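Local coordinates for nicotinate phosphoribosyltransferase (Saccharomyces cerevisiae, PDB 1VLP), which catalyses the ATP-dependent formation of nicotinate ribonucleotide from nicotinate and phosphoribosyl diphosphate, the first step from nicotinic acid to NAD, at residues Ser20-Met26 with Ser226-Lys232; Glu111-Thr116 with Leu129-Gly135; Asp162-Glu166 with Arg195-Ala199. All coordinates share one frame; numbering follows the deposited sequence.

Contact 1 of 3, residues Ser20-Met26 with Ser226-Lys232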
loop_
_atom_site.group_PDB
_atom_site.type_symbol
_atom_site.label_atom_id
_atom_site.label_comp_id
_atom_site.label_asym_id
_atom_site.label_seq_id
_atom_site.Cartn_x
_atom_site.Cartn_y
_atom_site.Cartn_z
ATOM N N SER A 20 -11.108 13.567 0.873
ATOM C CA SER A 20 -11.414 12.829 2.114
ATOM C C SER A 20 -10.158 12.179 2.660
ATOM O O SER A 20 -9.294 11.746 1.901
ATOM C CB SER A 20 -12.508 11.767 1.827
ATOM O OG SER A 20 -12.723 10.907 2.956
ATOM N N LEU A 21 -10.065 12.106 3.979
ATOM C CA LEU A 21 -9.021 11.296 4.598
ATOM C C LEU A 21 -9.233 9.784 4.380
ATOM O O LEU A 21 -8.327 8.987 4.625
ATOM C CB LEU A 21 -8.944 11.651 6.054
ATOM C CG LEU A 21 -8.376 13.081 6.297
ATOM C CD1 LEU A 21 -8.681 13.544 7.630
ATOM C CD2 LEU A 21 -6.894 13.110 6.081
ATOM N N LEU A 22 -10.420 9.391 3.909
ATOM C CA LEU A 22 -10.660 8.006 3.414
ATOM C C LEU A 22 -10.228 7.699 1.958
ATOM O O LEU A 22 -10.333 6.525 1.511
ATOM C CB LEU A 22 -12.157 7.684 3.533
ATOM C CG LEU A 22 -12.849 7.686 4.927
ATOM C CD1 LEU A 22 -14.220 7.050 4.866
ATOM C CD2 LEU A 22 -11.999 7.042 5.945
ATOM N N ASP A 23 -9.775 8.719 1.203
ATOM C CA ASP A 23 -9.215 8.513 -0.125
ATOM C C ASP A 23 -7.762 8.063 0.056
ATOM O O ASP A 23 -6.788 8.838 -0.117
ATOM C CB ASP A 23 -9.332 9.756 -1.001
ATOM C CG ASP A 23 -8.802 9.509 -2.425
ATOM O OD1 ASP A 23 -8.507 8.309 -2.781
ATOM O OD2 ASP A 23 -8.653 10.504 -3.197
ATOM N N THR A 24 -7.623 6.844 0.548
ATOM C CA THR A 24 -6.328 6.276 0.911
ATOM C C THR A 24 -6.499 4.758 1.026
ATOM O O THR A 24 -7.633 4.245 1.015
ATOM C CB THR A 24 -5.773 6.828 2.278
ATOM O OG1 THR A 24 -4.385 6.495 2.397
ATOM C CG2 THR A 24 -6.477 6.252 3.447
ATOM N N ASP A 25 -5.383 4.064 1.194
ATOM C CA ASP A 25 -5.407 2.616 1.409
ATOM C C ASP A 25 -5.779 2.280 2.872
ATOM O O ASP A 25 -5.254 2.938 3.787
ATOM C CB ASP A 25 -4.049 1.987 1.064
ATOM C CG ASP A 25 -3.663 2.148 -0.441
ATOM O OD1 ASP A 25 -4.420 1.700 -1.310
ATOM O OD2 ASP A 25 -2.628 2.759 -0.729
HETATM N N MSE A 26 -6.647 1.286 3.094
HETATM C CA MSE A 26 -7.049 0.923 4.461
HETATM C C MSE A 26 -5.885 0.665 5.369
HETATM O O MSE A 26 -5.959 1.034 6.561
HETATM C CB MSE A 26 -7.956 -0.291 4.499
HETATM C CG MSE A 26 -8.192 -0.829 5.929
HETATM SE SE MSE A 26 -9.642 -2.098 5.798
HETATM C CE MSE A 26 -9.219 -3.134 7.550
ATOM N N SER A 226 -8.712 -1.715 -1.542
ATOM C CA SER A 226 -7.963 -1.053 -0.476
ATOM C C SER A 226 -8.394 0.387 -0.210
ATOM O O SER A 226 -8.165 0.918 0.872
ATOM C CB SER A 226 -6.460 -1.127 -0.686
ATOM O OG SER A 226 -6.035 -0.304 -1.728
ATOM N N ASN A 227 -9.016 1.036 -1.181
ATOM C CA ASN A 227 -9.351 2.438 -1.046
ATOM C C ASN A 227 -10.674 2.571 -0.293
ATOM O O ASN A 227 -11.766 2.181 -0.791
ATOM C CB ASN A 227 -9.412 3.078 -2.423
ATOM C CG ASN A 227 -9.629 4.576 -2.352
ATOM O OD1 ASN A 227 -10.688 5.037 -1.927
ATOM N ND2 ASN A 227 -8.611 5.353 -2.742
ATOM N N ILE A 228 -10.585 3.108 0.910
ATOM C CA ILE A 228 -11.731 3.111 1.781
ATOM C C ILE A 228 -12.856 3.953 1.181
ATOM O O ILE A 228 -14.048 3.572 1.288
ATOM C CB ILE A 228 -11.370 3.641 3.182
ATOM C CG1 ILE A 228 -10.182 2.912 3.797
ATOM C CG2 ILE A 228 -12.539 3.533 4.113
ATOM C CD1 ILE A 228 -9.697 3.620 5.042
ATOM N N LEU A 229 -12.505 5.076 0.529
ATOM C CA LEU A 229 -13.531 5.949 -0.062
ATOM C C LEU A 229 -14.304 5.228 -1.180
ATOM O O LEU A 229 -15.527 5.335 -1.225
ATOM C CB LEU A 229 -12.919 7.251 -0.614
ATOM C CG LEU A 229 -13.915 8.365 -0.920
ATOM C CD1 LEU A 229 -14.670 8.734 0.323
ATOM C CD2 LEU A 229 -13.211 9.540 -1.412
ATOM N N PHE A 230 -13.580 4.523 -2.043
ATOM C CA PHE A 230 -14.210 3.743 -3.131
ATOM C C PHE A 230 -14.946 2.541 -2.599
ATOM O O PHE A 230 -15.962 2.162 -3.156
ATOM C CB PHE A 230 -13.216 3.351 -4.200
ATOM C CG PHE A 230 -12.843 4.501 -5.123
ATOM C CD1 PHE A 230 -13.829 5.137 -5.845
ATOM C CD2 PHE A 230 -11.540 4.919 -5.280
ATOM C CE1 PHE A 230 -13.539 6.172 -6.722
ATOM C CE2 PHE A 230 -11.211 6.020 -6.169
ATOM C CZ PHE A 230 -12.231 6.631 -6.873
ATOM N N ALA A 231 -14.443 1.911 -1.531
ATOM C CA ALA A 231 -15.201 0.822 -0.878
ATOM C C ALA A 231 -16.594 1.350 -0.459
ATOM O O ALA A 231 -17.623 0.752 -0.728
ATOM C CB ALA A 231 -14.503 0.388 0.288
ATOM N N LYS A 232 -16.584 2.497 0.207
ATOM C CA LYS A 232 -17.823 3.147 0.671
ATOM C C LYS A 232 -18.733 3.494 -0.507
ATOM O O LYS A 232 -19.936 3.207 -0.463
ATOM C CB LYS A 232 -17.493 4.383 1.497
ATOM C CG LYS A 232 -18.710 5.066 2.169
ATOM C CD LYS A 232 -18.171 6.191 3.071
ATOM C CE LYS A 232 -19.279 6.835 3.861
ATOM N NZ LYS A 232 -20.232 7.501 2.947
HETATM O O HOH W 1 -11.603 7.742 -3.491
#
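Asp23 OD1 is gripped from several quarters: Asn227 ND2 donates to it at 3.0 Å, Arg194 forms a salt bridge with it, and a water adds a weak bond. The amide bond is nearly straight, 168° at the hydrogen, and the carboxylate oxygen lies in the plane of the Asn227 amide, although the two flat groups are turned 49° apart. Asn227 is also the N-cap of helix 228-234. A trans chi1 of -175° swings its amide back over the helix start, where OD1 accepts from Phe230 N at 2.9 Å, so one amide caps the helix and holds the aspartate. The water bonded to Asp23 OD1 also donates to Asn227 OD1 and lies over one face of the Phe230 ring.

The backbones add three bonds. Leu22 O accepts from Leu229 N at 2.8 Å, with the donor well above the carbonyl plane; Thr24 O meets Ile228 N nearly end-on; and Met26 N, of a selenomethionine, reaches Ser226 O at 2.7 Å. The last two flank a single beta bridge of Asp25 with Asn227. Ser226 OG closes this end by donating to the anti side of Asp25 OD1 at 2.6 Å. Apolar contact fills the rest: Leu22 CD1 and CD2 both lie 4.0 Å from Ile228 CG2, the two side chains crossing at about a right angle, while Leu229 CD2 rests against Asp23 CB.

Tyr27 and Phe189, both probably nicotinate-binding, have side chains about 3 Å from those of Asp25 and Ser226, respectively. Among the surrounding elements, helix 79-88 supplies Glu81 to Ser20 OG and Tyr84 to Ile228, helix 144-159 backs Thr24, and helix 197-213 packs against Phe230.

Contact 2 of 3, residues Glu111-Thr116 with Leu129-Gly135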
loop_
_atom_site.group_PDB
_atom_site.type_symbol
_atom_site.label_atom_id
_atom_site.label_comp_id
_atom_site.label_asym_id
_atom_site.label_seq_id
_atom_site.Cartn_x
_atom_site.Cartn_y
_atom_site.Cartn_z
ATOM N N GLU A 111 4.072 22.046 8.464
ATOM C CA GLU A 111 5.082 21.608 9.419
ATOM C C GLU A 111 5.689 20.276 9.046
ATOM O O GLU A 111 6.878 20.086 9.218
ATOM C CB GLU A 111 4.451 21.452 10.807
ATOM C CG GLU A 111 3.961 22.765 11.461
ATOM C CD GLU A 111 3.338 22.556 12.865
ATOM O OE1 GLU A 111 2.977 21.401 13.226
ATOM O OE2 GLU A 111 3.207 23.562 13.607
ATOM N N GLN A 112 4.893 19.369 8.480
ATOM C CA GLN A 112 5.346 18.001 8.192
ATOM C C GLN A 112 6.018 17.804 6.831
ATOM O O GLN A 112 6.909 16.965 6.724
ATOM C CB GLN A 112 4.197 17.015 8.280
ATOM C CG GLN A 112 4.181 16.182 9.540
ATOM C CD GLN A 112 4.007 17.024 10.790
ATOM O OE1 GLN A 112 4.995 17.375 11.436
ATOM N NE2 GLN A 112 2.753 17.335 11.147
ATOM N N ILE A 113 5.543 18.496 5.790
ATOM C CA ILE A 113 6.095 18.305 4.428
ATOM C C ILE A 113 7.148 19.346 4.131
ATOM O O ILE A 113 6.896 20.560 4.290
ATOM C CB ILE A 113 5.001 18.390 3.333
ATOM C CG1 ILE A 113 3.869 17.427 3.639
ATOM C CG2 ILE A 113 5.585 18.136 1.977
ATOM C CD1 ILE A 113 2.686 17.529 2.639
ATOM N N SER A 114 8.317 18.870 3.724
ATOM C CA SER A 114 9.332 19.714 3.171
ATOM C C SER A 114 9.418 19.366 1.703
ATOM O O SER A 114 9.905 18.334 1.379
ATOM C CB SER A 114 10.683 19.414 3.815
ATOM O OG SER A 114 11.724 20.136 3.163
ATOM N N PHE A 115 8.887 20.244 0.853
ATOM C CA PHE A 115 8.804 20.041 -0.606
ATOM C C PHE A 115 9.569 21.154 -1.311
ATOM O O PHE A 115 9.246 22.357 -1.190
ATOM C CB PHE A 115 7.323 20.025 -0.999
ATOM C CG PHE A 115 7.057 19.989 -2.466
ATOM C CD1 PHE A 115 7.900 19.303 -3.369
ATOM C CD2 PHE A 115 5.936 20.648 -2.973
ATOM C CE1 PHE A 115 7.584 19.237 -4.721
ATOM C CE2 PHE A 115 5.630 20.605 -4.334
ATOM C CZ PHE A 115 6.459 19.911 -5.216
ATOM N N THR A 116 10.666 20.751 -1.942
ATOM C CA THR A 116 11.473 21.604 -2.779
ATOM C C THR A 116 11.580 20.944 -4.168
ATOM O O THR A 116 11.220 19.771 -4.393
ATOM C CB THR A 116 12.884 21.823 -2.156
ATOM O OG1 THR A 116 13.524 20.567 -1.957
ATOM C CG2 THR A 116 12.771 22.503 -0.824
ATOM N N LEU A 129 11.771 16.573 -7.992
ATOM C CA LEU A 129 11.132 16.857 -6.709
ATOM C C LEU A 129 11.919 16.299 -5.553
ATOM O O LEU A 129 12.512 15.217 -5.642
ATOM C CB LEU A 129 9.699 16.282 -6.636
ATOM C CG LEU A 129 8.799 16.447 -7.849
ATOM C CD1 LEU A 129 7.439 15.908 -7.528
ATOM C CD2 LEU A 129 8.761 17.888 -8.288
ATOM N N LYS A 130 11.966 17.069 -4.470
ATOM C CA LYS A 130 12.527 16.614 -3.220
ATOM C C LYS A 130 11.436 16.759 -2.163
ATOM O O LYS A 130 10.955 17.859 -1.925
ATOM C CB LYS A 130 13.771 17.426 -2.853
ATOM C CG LYS A 130 14.479 16.866 -1.657
ATOM C CD LYS A 130 15.830 17.555 -1.401
ATOM C CE LYS A 130 16.228 17.433 0.055
ATOM N NZ LYS A 130 17.580 18.037 0.325
ATOM N N ILE A 131 11.056 15.644 -1.557
ATOM C CA ILE A 131 9.993 15.638 -0.541
ATOM C C ILE A 131 10.391 14.814 0.651
ATOM O O ILE A 131 10.652 13.627 0.515
ATOM C CB ILE A 131 8.628 15.175 -1.096
ATOM C CG1 ILE A 131 8.161 16.067 -2.264
ATOM C CG2 ILE A 131 7.546 15.238 0.004
ATOM C CD1 ILE A 131 7.093 15.390 -3.145
ATOM N N LEU A 132 10.447 15.462 1.809
ATOM C CA LEU A 132 10.586 14.786 3.091
ATOM C C LEU A 132 9.383 15.061 3.975
ATOM O O LEU A 132 8.908 16.179 4.033
ATOM C CB LEU A 132 11.830 15.282 3.802
ATOM C CG LEU A 132 13.162 14.924 3.160
ATOM C CD1 LEU A 132 14.228 15.671 3.884
ATOM C CD2 LEU A 132 13.393 13.446 3.228
ATOM N N VAL A 133 8.872 14.024 4.634
ATOM C CA VAL A 133 7.758 14.141 5.536
ATOM C C VAL A 133 8.236 13.687 6.944
ATOM O O VAL A 133 8.672 12.545 7.110
ATOM C CB VAL A 133 6.540 13.321 5.081
ATOM C CG1 VAL A 133 5.371 13.609 5.943
ATOM C CG2 VAL A 133 6.204 13.544 3.578
ATOM N N SER A 134 8.251 14.604 7.902
ATOM C CA SER A 134 8.877 14.306 9.162
ATOM C C SER A 134 8.095 14.916 10.311
ATOM O O SER A 134 7.507 15.993 10.239
ATOM C CB SER A 134 10.333 14.762 9.142
ATOM O OG SER A 134 11.047 14.457 10.334
ATOM N N GLY A 135 8.142 14.187 11.398
ATOM C CA GLY A 135 7.398 14.540 12.631
ATOM C C GLY A 135 7.052 13.316 13.424
ATOM O O GLY A 135 7.612 12.232 13.167
HETATM O O HOH W 2 9.195 18.261 9.033
HETATM O O HOH W 3 12.580 19.121 0.463
#
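Leu129 lays CD2 at the edge of the Phe115 ring, 4.0 Å from CE1 and near the ring plane. Lys130 pairs with Thr116 through two backbone bonds, Thr116 N to Lys130 O at 2.9 Å and Lys130 N to Thr116 O at 2.8 Å; its CB also touches Thr116 OG1. Ile131, on the other face of the sheet, sits in a non-hydrogen-bonded pair with Phe115; its CG1, set beside the backbone N (chi1 -58°), comes to 3.4 Å from Phe115 CD1, and its CG2 meets Ile113 CG2. Cutting this residue back to an alanine would probably open a gap beside the Phe115 ring and take a neighbour from Ile113. Leu132 and Ser114 bond both ways, the donation from Ser114 N to Leu132 O being almost linear (176°). Val133 pairs with Ile113 without hydrogen bonds, both side chains on the Ile131 face, and its CG1 lies 3.8 Å from Gln112 O. Ser134 N then donates to that same oxygen, one more backbone bond, at the last residue of helix 109-112. This hairpin puts 113-120 at the sheet edge, 126-134 against strand 43-50, and Ile113, Phe115, Ile131 and Val133 toward helices 59-71 and 144-159.

Contact 3 of 3, residues Asp162-Glu166 with Arg195-Ala199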
loop_
_atom_site.group_PDB
_atom_site.type_symbol
_atom_site.label_atom_id
_atom_site.label_comp_id
_atom_site.label_asym_id
_atom_site.label_seq_id
_atom_site.Cartn_x
_atom_site.Cartn_y
_atom_site.Cartn_z
ATOM N N ASP A 162 -0.121 12.772 -23.332
ATOM C CA ASP A 162 -0.355 11.884 -24.482
ATOM C C ASP A 162 -1.051 10.565 -24.101
ATOM O O ASP A 162 -0.430 9.502 -24.068
ATOM C CB ASP A 162 0.967 11.606 -25.145
ATOM C CG ASP A 162 0.820 10.888 -26.493
ATOM O OD1 ASP A 162 -0.329 10.702 -26.992
ATOM O OD2 ASP A 162 1.869 10.482 -27.005
ATOM N N TRP A 163 -2.343 10.677 -23.776
ATOM C CA TRP A 163 -3.135 9.571 -23.271
ATOM C C TRP A 163 -4.533 10.125 -23.116
ATOM O O TRP A 163 -4.731 11.337 -23.106
ATOM C CB TRP A 163 -2.613 9.072 -21.913
ATOM C CG TRP A 163 -2.670 10.089 -20.773
ATOM C CD1 TRP A 163 -1.728 11.017 -20.468
ATOM C CD2 TRP A 163 -3.723 10.261 -19.824
ATOM N NE1 TRP A 163 -2.128 11.759 -19.395
ATOM C CE2 TRP A 163 -3.359 11.339 -18.990
ATOM C CE3 TRP A 163 -4.954 9.604 -19.592
ATOM C CZ2 TRP A 163 -4.157 11.775 -17.937
ATOM C CZ3 TRP A 163 -5.738 10.018 -18.547
ATOM C CH2 TRP A 163 -5.339 11.110 -17.722
ATOM N N ASP A 164 -5.505 9.245 -22.963
ATOM C CA ASP A 164 -6.858 9.668 -22.638
ATOM C C ASP A 164 -7.584 8.521 -21.915
ATOM O O ASP A 164 -6.972 7.496 -21.573
ATOM C CB ASP A 164 -7.630 10.103 -23.898
ATOM C CG ASP A 164 -7.811 8.973 -24.906
ATOM O OD1 ASP A 164 -7.885 7.784 -24.502
ATOM O OD2 ASP A 164 -7.867 9.270 -26.121
ATOM N N TYR A 165 -8.868 8.710 -21.651
ATOM C CA TYR A 165 -9.622 7.744 -20.816
ATOM C C TYR A 165 -10.412 6.726 -21.604
ATOM O O TYR A 165 -11.101 5.901 -21.018
ATOM C CB TYR A 165 -10.576 8.482 -19.869
ATOM C CG TYR A 165 -9.919 9.259 -18.771
ATOM C CD1 TYR A 165 -9.499 8.633 -17.620
ATOM C CD2 TYR A 165 -9.774 10.642 -18.852
ATOM C CE1 TYR A 165 -8.896 9.326 -16.588
ATOM C CE2 TYR A 165 -9.176 11.362 -17.794
ATOM C CZ TYR A 165 -8.752 10.683 -16.663
ATOM O OH TYR A 165 -8.176 11.326 -15.614
ATOM N N GLU A 166 -10.274 6.724 -22.931
ATOM C CA GLU A 166 -11.053 5.849 -23.773
ATOM C C GLU A 166 -10.798 4.415 -23.390
ATOM O O GLU A 166 -9.654 4.016 -23.182
ATOM C CB GLU A 166 -10.716 6.058 -25.238
ATOM C CG GLU A 166 -11.142 7.460 -25.727
ATOM C CD GLU A 166 -12.649 7.728 -25.554
ATOM O OE1 GLU A 166 -13.466 7.047 -26.234
ATOM O OE2 GLU A 166 -12.999 8.610 -24.725
ATOM N N ARG A 195 -3.349 6.869 -12.246
ATOM C CA ARG A 195 -3.077 7.962 -13.179
ATOM C C ARG A 195 -3.817 9.253 -12.766
ATOM O O ARG A 195 -3.291 10.403 -12.930
ATOM C CB ARG A 195 -3.414 7.547 -14.600
ATOM C CG ARG A 195 -3.073 8.672 -15.550
ATOM C CD ARG A 195 -2.823 8.166 -16.969
ATOM N NE ARG A 195 -1.665 7.290 -16.993
ATOM C CZ ARG A 195 -0.873 7.081 -18.038
ATOM N NH1 ARG A 195 -1.005 7.759 -19.156
ATOM N NH2 ARG A 195 0.111 6.206 -17.936
ATOM N N SER A 196 -4.991 9.044 -12.148
ATOM C CA SER A 196 -5.808 10.104 -11.614
ATOM C C SER A 196 -6.912 9.473 -10.747
ATOM O O SER A 196 -7.176 8.271 -10.831
ATOM C CB SER A 196 -6.459 10.913 -12.726
ATOM O OG SER A 196 -7.412 10.129 -13.437
ATOM N N LEU A 197 -7.531 10.299 -9.924
ATOM C CA LEU A 197 -8.741 9.880 -9.159
ATOM C C LEU A 197 -9.822 9.374 -10.108
ATOM O O LEU A 197 -10.367 8.306 -9.903
ATOM C CB LEU A 197 -9.228 11.045 -8.329
ATOM C CG LEU A 197 -10.488 10.793 -7.491
ATOM C CD1 LEU A 197 -10.294 9.730 -6.482
ATOM C CD2 LEU A 197 -10.827 12.116 -6.816
ATOM N N LYS A 198 -10.010 10.087 -11.220
ATOM C CA LYS A 198 -10.997 9.711 -12.207
ATOM C C LYS A 198 -10.671 8.344 -12.790
ATOM O O LYS A 198 -11.595 7.574 -13.035
ATOM C CB LYS A 198 -11.076 10.758 -13.296
ATOM C CG LYS A 198 -11.957 10.398 -14.425
ATOM C CD LYS A 198 -12.086 11.523 -15.420
ATOM C CE LYS A 198 -12.725 11.048 -16.704
ATOM N NZ LYS A 198 -13.221 12.185 -17.569
ATOM N N ALA A 199 -9.388 8.050 -13.033
ATOM C CA ALA A 199 -8.963 6.748 -13.614
ATOM C C ALA A 199 -9.382 5.632 -12.687
ATOM O O ALA A 199 -9.920 4.611 -13.104
ATOM C CB ALA A 199 -7.426 6.684 -13.857
#
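The N-cap of helix 197-213, Ser196, is where the loop between helices 144-159 and 168-181 docks. Tyr165 OH and Ser196 OG share a hydrogen bond of 2.6 Å, and the serine oxygen lies at the edge of the phenol ring, near its plane. The same oxygen accepts from Ala199 N at 2.9 Å, the capping bond, so the tyrosine hydroxyl is tied directly to the helix start. Both faces of the Tyr165 ring are packed: Lys198 CE sits over the centre of one, 3.7 Å from the centroid, and Trp163 CZ3 covers the rim of the other. Lys198 NZ adds an off-centre cation-pi contact, reached by a chain extended beyond CG.

Arg195 runs along one face of the Trp163 indole, the two side chains passing in opposite directions. Its CD stands over the six-membered ring, 3.5 Å from the centroid, and a bend at chi3 (-63°) carries NH1 over the five-membered ring, 3.3 Å from Trp163 CG. The guanidinium stands on its edge, 88° to the indole, in a cation-pi contact over the indole face with CZ 4.6 Å from the five-ring centroid. Ser383 and Asn371 bond the arginine's NH1 and NH2, fixing its rotation. Helix 144-159 takes the indole NE1 on Phe156 O, while strand 373-374 sets Phe373 edge-to-face with Trp163 and against Ala199.

Overall arrangement
From the N terminus, the chain first enters contact 1 at 20-26, ahead of helix 26-38, and closes that loop some 200 residues later at 226-232, just past the edge strand 222-225 of the parallel sheet. The other two contacts nest inside this loop, in series. Contact 2 closes first, a short hairpin at the edge of the antiparallel sheet; contact 3 follows, joining the loop after helix 144-159 to the start of helix 197-213. Contacts 1 and 3 touch through Leu197, which packs on Phe230 and Asp23, whereas contact 2 stays about 11 Å from contact 1 at the nearest atoms. Contact 1 thus ties the N-terminal region to the parallel-sheet part.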